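Local coordinates for Slr0280 protein (Synechocystis sp., PDB 5H3K), which is of unknown function but carries a phosphodiester glycosidase (NAGPA-family) domain, and so may cleave a sugar phosphodiester, at residues G559-A562 and Q563-Q567; V179-R183 and E184-V188. One frame throughout, in Å; residues are numbered along the deposited sequence.

Interaction 1. Residues G559-A562 and Q563-Q567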
loop_
_atom_site.group_PDB
_atom_site.type_symbol
_atom_site.label_atom_id
_atom_site.label_comp_id
_atom_site.label_asym_id
_atom_site.label_seq_id
_atom_site.Cartn_x
_atom_site.Cartn_y
_atom_site.Cartn_z
ATOM N N GLY A 559 10.967 5.394 17.773
ATOM C CA GLY A 559 11.446 4.435 18.754
ATOM C C GLY A 559 10.395 3.414 19.153
ATOM O O GLY A 559 10.687 2.216 19.300
ATOM N N GLU A 560 9.171 3.897 19.356
ATOM C CA GLU A 560 8.040 3.023 19.651
ATOM C C GLU A 560 7.766 2.051 18.513
ATOM O O GLU A 560 7.500 0.872 18.753
ATOM C CB GLU A 560 6.793 3.845 19.981
ATOM C CG GLU A 560 6.891 4.519 21.354
ATOM C CD GLU A 560 5.815 5.567 21.603
ATOM O OE1 GLU A 560 5.275 6.125 20.614
ATOM O OE2 GLU A 560 5.526 5.851 22.798
ATOM N N PHE A 561 7.833 2.543 17.277
ATOM C CA PHE A 561 7.596 1.687 16.124
ATOM C C PHE A 561 8.664 0.590 16.047
ATOM O O PHE A 561 8.346 -0.558 15.759
ATOM C CB PHE A 561 7.539 2.516 14.829
ATOM C CG PHE A 561 7.012 1.752 13.633
ATOM C CD1 PHE A 561 5.900 0.922 13.750
ATOM C CD2 PHE A 561 7.621 1.887 12.388
ATOM C CE1 PHE A 561 5.404 0.209 12.644
ATOM C CE2 PHE A 561 7.132 1.200 11.278
ATOM C CZ PHE A 561 6.027 0.352 11.402
ATOM N N ALA A 562 9.921 0.938 16.331
ATOM C CA ALA A 562 10.992 -0.065 16.405
ATOM C C ALA A 562 10.688 -1.138 17.451
ATOM O O ALA A 562 10.915 -2.329 17.221
ATOM C CB ALA A 562 12.323 0.596 16.684
ATOM N N GLN A 563 10.163 -0.720 18.596
ATOM C CA GLN A 563 9.777 -1.670 19.630
ATOM C C GLN A 563 8.619 -2.540 19.172
ATOM O O GLN A 563 8.596 -3.746 19.437
ATOM C CB GLN A 563 9.443 -0.929 20.930
ATOM C CG GLN A 563 10.640 -0.185 21.526
ATOM C CD GLN A 563 10.298 0.592 22.789
ATOM O OE1 GLN A 563 9.136 0.915 23.044
ATOM N NE2 GLN A 563 11.316 0.897 23.586
ATOM N N ILE A 564 7.654 -1.937 18.480
ATOM C CA ILE A 564 6.543 -2.703 17.919
ATOM C C ILE A 564 7.047 -3.804 16.984
ATOM O O ILE A 564 6.614 -4.957 17.075
ATOM C CB ILE A 564 5.529 -1.778 17.178
ATOM C CG1 ILE A 564 4.706 -0.972 18.200
ATOM C CG2 ILE A 564 4.611 -2.595 16.273
ATOM C CD1 ILE A 564 3.944 0.221 17.612
ATOM N N LEU A 565 7.976 -3.451 16.103
ATOM C CA LEU A 565 8.507 -4.388 15.112
ATOM C C LEU A 565 9.331 -5.487 15.774
ATOM O O LEU A 565 9.277 -6.640 15.362
ATOM C CB LEU A 565 9.356 -3.645 14.068
ATOM C CG LEU A 565 8.541 -2.696 13.171
ATOM C CD1 LEU A 565 9.450 -1.695 12.489
ATOM C CD2 LEU A 565 7.703 -3.463 12.153
ATOM N N GLN A 566 10.093 -5.126 16.802
ATOM C CA GLN A 566 10.816 -6.127 17.583
ATOM C C GLN A 566 9.838 -7.127 18.205
ATOM O O GLN A 566 10.068 -8.336 18.159
ATOM C CB GLN A 566 11.661 -5.439 18.656
ATOM C CG GLN A 566 12.503 -6.379 19.486
ATOM C CD GLN A 566 13.380 -5.633 20.472
ATOM O OE1 GLN A 566 12.916 -4.737 21.186
ATOM N NE2 GLN A 566 14.659 -5.984 20.505
ATOM N N GLN A 567 8.741 -6.625 18.764
ATOM C CA GLN A 567 7.670 -7.476 19.298
ATOM C C GLN A 567 7.045 -8.409 18.250
ATOM O O GLN A 567 6.590 -9.512 18.568
ATOM C CB GLN A 567 6.579 -6.606 19.927
ATOM C CG GLN A 567 6.856 -6.222 21.363
ATOM C CD GLN A 567 6.803 -7.433 22.277
ATOM O OE1 GLN A 567 5.742 -8.033 22.470
ATOM N NE2 GLN A 567 7.952 -7.815 22.819
#
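The carbonyl oxygen of Glu-560 takes the N-H of Ile-564 at 2.8 Å (O to N), with 158° at the hydrogen. The same bond recurs on both flanks: Gln-563 N reaches Gly-559 O, Leu-565 N reaches Phe-561 O at 2.9 Å, and Gln-566 N reaches Ala-562 O. These four are the i to i+4 bonds of an alpha helix. This is helix 558-567, in the phosphodiester glycosidase domain, one of the few helices in a chain built largely of strands. On its inner side Leu-565 CD1 sits over one face of the Phe-561 ring in a CH-pi contact, 4.0 Å from the ring centroid and displaced toward the rim on the CE2 side. Phe-561 holds CG opposite its backbone N (chi1 -168°), which carries the ring beside the following turn. Ile-564 approaches the same ring obliquely, its CB 4.4 Å from Phe-561 CD1. Leu-505 and Ala-533 of the underlying sheet also touch both Phe-561 and Leu-565, while Ile-288 packs on Ile-564. Gln-563 runs back along the preceding turn, its CG 3.3 Å from Gly-559 O, and Met-511 of strand 510-511 rests against Ala-562 and Gln-563. Glu-560 turns its carboxylate to Arg-550 in a salt bridge, and OE1 also accepts the N-H of Ser-557.

Interaction 2. Residues V179-R183 and E184-V188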
loop_
_atom_site.group_PDB
_atom_site.type_symbol
_atom_site.label_atom_id
_atom_site.label_comp_id
_atom_site.label_asym_id
_atom_site.label_seq_id
_atom_site.Cartn_x
_atom_site.Cartn_y
_atom_site.Cartn_z
ATOM N N VAL A 179 -18.834 0.206 6.057
ATOM C CA VAL A 179 -18.545 1.244 7.039
ATOM C C VAL A 179 -17.275 1.990 6.651
ATOM O O VAL A 179 -16.301 1.374 6.232
ATOM C CB VAL A 179 -18.470 0.663 8.493
ATOM C CG1 VAL A 179 -17.538 -0.542 8.563
ATOM C CG2 VAL A 179 -18.061 1.744 9.509
ATOM N N SER A 180 -17.305 3.320 6.747
ATOM C CA SER A 180 -16.124 4.148 6.485
ATOM C C SER A 180 -15.927 5.162 7.624
ATOM O O SER A 180 -16.901 5.653 8.188
ATOM C CB SER A 180 -16.275 4.863 5.136
ATOM O OG SER A 180 -15.201 5.771 4.905
ATOM N N GLN A 181 -14.677 5.458 7.973
ATOM C CA GLN A 181 -14.392 6.433 9.024
ATOM C C GLN A 181 -13.224 7.334 8.660
ATOM O O GLN A 181 -12.182 6.868 8.184
ATOM C CB GLN A 181 -14.115 5.749 10.364
ATOM C CG GLN A 181 -13.790 6.740 11.508
ATOM C CD GLN A 181 -13.806 6.091 12.877
ATOM O OE1 GLN A 181 -14.057 4.895 13.005
ATOM N NE2 GLN A 181 -13.534 6.879 13.910
ATOM N N ALA A 182 -13.408 8.633 8.868
ATOM C CA ALA A 182 -12.328 9.601 8.699
ATOM C C ALA A 182 -12.258 10.424 9.956
ATOM O O ALA A 182 -13.145 11.243 10.199
ATOM C CB ALA A 182 -12.579 10.507 7.486
ATOM N N ARG A 183 -11.199 10.225 10.740
ATOM C CA ARG A 183 -11.082 10.874 12.045
ATOM C C ARG A 183 -12.350 10.613 12.872
ATOM O O ARG A 183 -12.718 9.464 13.086
ATOM C CB ARG A 183 -10.792 12.378 11.891
ATOM C CG ARG A 183 -9.376 12.693 11.395
ATOM C CD ARG A 183 -9.243 14.139 10.910
ATOM N NE ARG A 183 -10.262 14.467 9.910
ATOM C CZ ARG A 183 -10.195 14.137 8.617
ATOM N NH1 ARG A 183 -9.153 13.453 8.150
ATOM N NH2 ARG A 183 -11.182 14.477 7.786
ATOM N N GLU A 184 -13.030 11.672 13.306
ATOM C CA GLU A 184 -14.192 11.531 14.196
ATOM C C GLU A 184 -15.540 11.335 13.494
ATOM O O GLU A 184 -16.579 11.164 14.157
ATOM C CB GLU A 184 -14.273 12.722 15.163
ATOM C CG GLU A 184 -13.143 12.764 16.186
ATOM C CD GLU A 184 -11.824 13.221 15.592
ATOM O OE1 GLU A 184 -11.780 14.308 14.975
ATOM O OE2 GLU A 184 -10.825 12.487 15.740
ATOM N N GLU A 185 -15.530 11.342 12.164
ATOM C CA GLU A 185 -16.745 11.129 11.386
ATOM C C GLU A 185 -16.775 9.689 10.888
ATOM O O GLU A 185 -15.805 9.206 10.301
ATOM C CB GLU A 185 -16.805 12.079 10.175
ATOM C CG GLU A 185 -17.003 13.561 10.525
ATOM C CD GLU A 185 -16.955 14.477 9.299
ATOM O OE1 GLU A 185 -16.707 13.985 8.177
ATOM O OE2 GLU A 185 -17.165 15.701 9.458
ATOM N N ALA A 186 -17.885 8.998 11.108
ATOM C CA ALA A 186 -18.009 7.653 10.586
ATOM C C ALA A 186 -19.400 7.460 10.002
ATOM O O ALA A 186 -20.359 8.111 10.429
ATOM C CB ALA A 186 -17.711 6.621 11.683
ATOM N N VAL A 187 -19.510 6.567 9.023
ATOM C CA VAL A 187 -20.804 6.280 8.418
ATOM C C VAL A 187 -20.975 4.803 8.116
ATOM O O VAL A 187 -20.079 4.148 7.560
ATOM C CB VAL A 187 -21.080 7.149 7.170
ATOM C CG1 VAL A 187 -19.937 7.031 6.162
ATOM C CG2 VAL A 187 -22.445 6.794 6.530
ATOM N N VAL A 188 -22.118 4.275 8.522
ATOM C CA VAL A 188 -22.502 2.922 8.162
ATOM C C VAL A 188 -23.557 3.016 7.063
ATOM O O VAL A 188 -24.600 3.654 7.243
ATOM C CB VAL A 188 -23.065 2.153 9.394
ATOM C CG1 VAL A 188 -23.579 0.778 8.981
ATOM C CG2 VAL A 188 -22.013 2.019 10.477
#
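Gln-181 lies alongside Ala-186, its CG 3.9 Å from Ala-186 CB, on the face of the hairpin that also carries Val-179 and Val-188. With CG turned opposite the backbone N (chi1 179°) and the chain extended, its amide reaches the turn, where NE2 donates to Arg-183 O at 2.8 Å. That bond is nearly straight: 164° at the hydrogen, with the oxygen close to the amide plane. NE2 also bonds to Tyr-246 O, so both bonds hold the flat group against rotation. Replaced by alanine, Gln-181 would lose its amide, which would probably leave the carbonyl oxygens of Arg-183 and Tyr-246 without this donor and part of the Ala-186 methyl uncovered. Farther along the face, Val-179 and Val-188 meet at an angle through their CG2 methyls, 4.1 Å apart. The reverse face pairs Ser-180 with Val-187, CB to CG1 4.4 Å, and Ala-182 with Glu-185. Ser-180 and Val-187 exchange two N-H to O bonds, Ser-180 N to Val-187 O and Val-187 N to Ser-180 O at 2.9 Å. A second such pair closes the type II' turn, where Glu-185 N approaches Ala-182 O from above the carbonyl plane at 3.1 Å. Arg-183 takes the first corner with positive phi, 52°. Strand 177-182 is an outer strand of its four-stranded antiparallel sheet, whereas 185-190 continues inward onto 235-241; Leu-248 of strand 247-253, in another sheet, packs beneath Val-179, Ala-186 and Val-188.

Interactions 1 and 2 lie in different parts of the chain: their centres are about 28 Å apart and their nearest atoms about 18 Å, so neither touches the other. Residues 179-188 precede 559-567 in sequence, and each contact is local. Interaction 1 is a helix laid against the eight-stranded sheet through strands such as 504-507 and 531-536, in the phosphodiester glycosidase domain; interaction 2 is a hairpin at the edge of a separate four-stranded sheet. The hairpin nevertheless meets a later part of the chain, since Gln-181 N bonds to Ser-594 OG and Ala-182 touches Thr-597, both of them in the same domain as interaction 1.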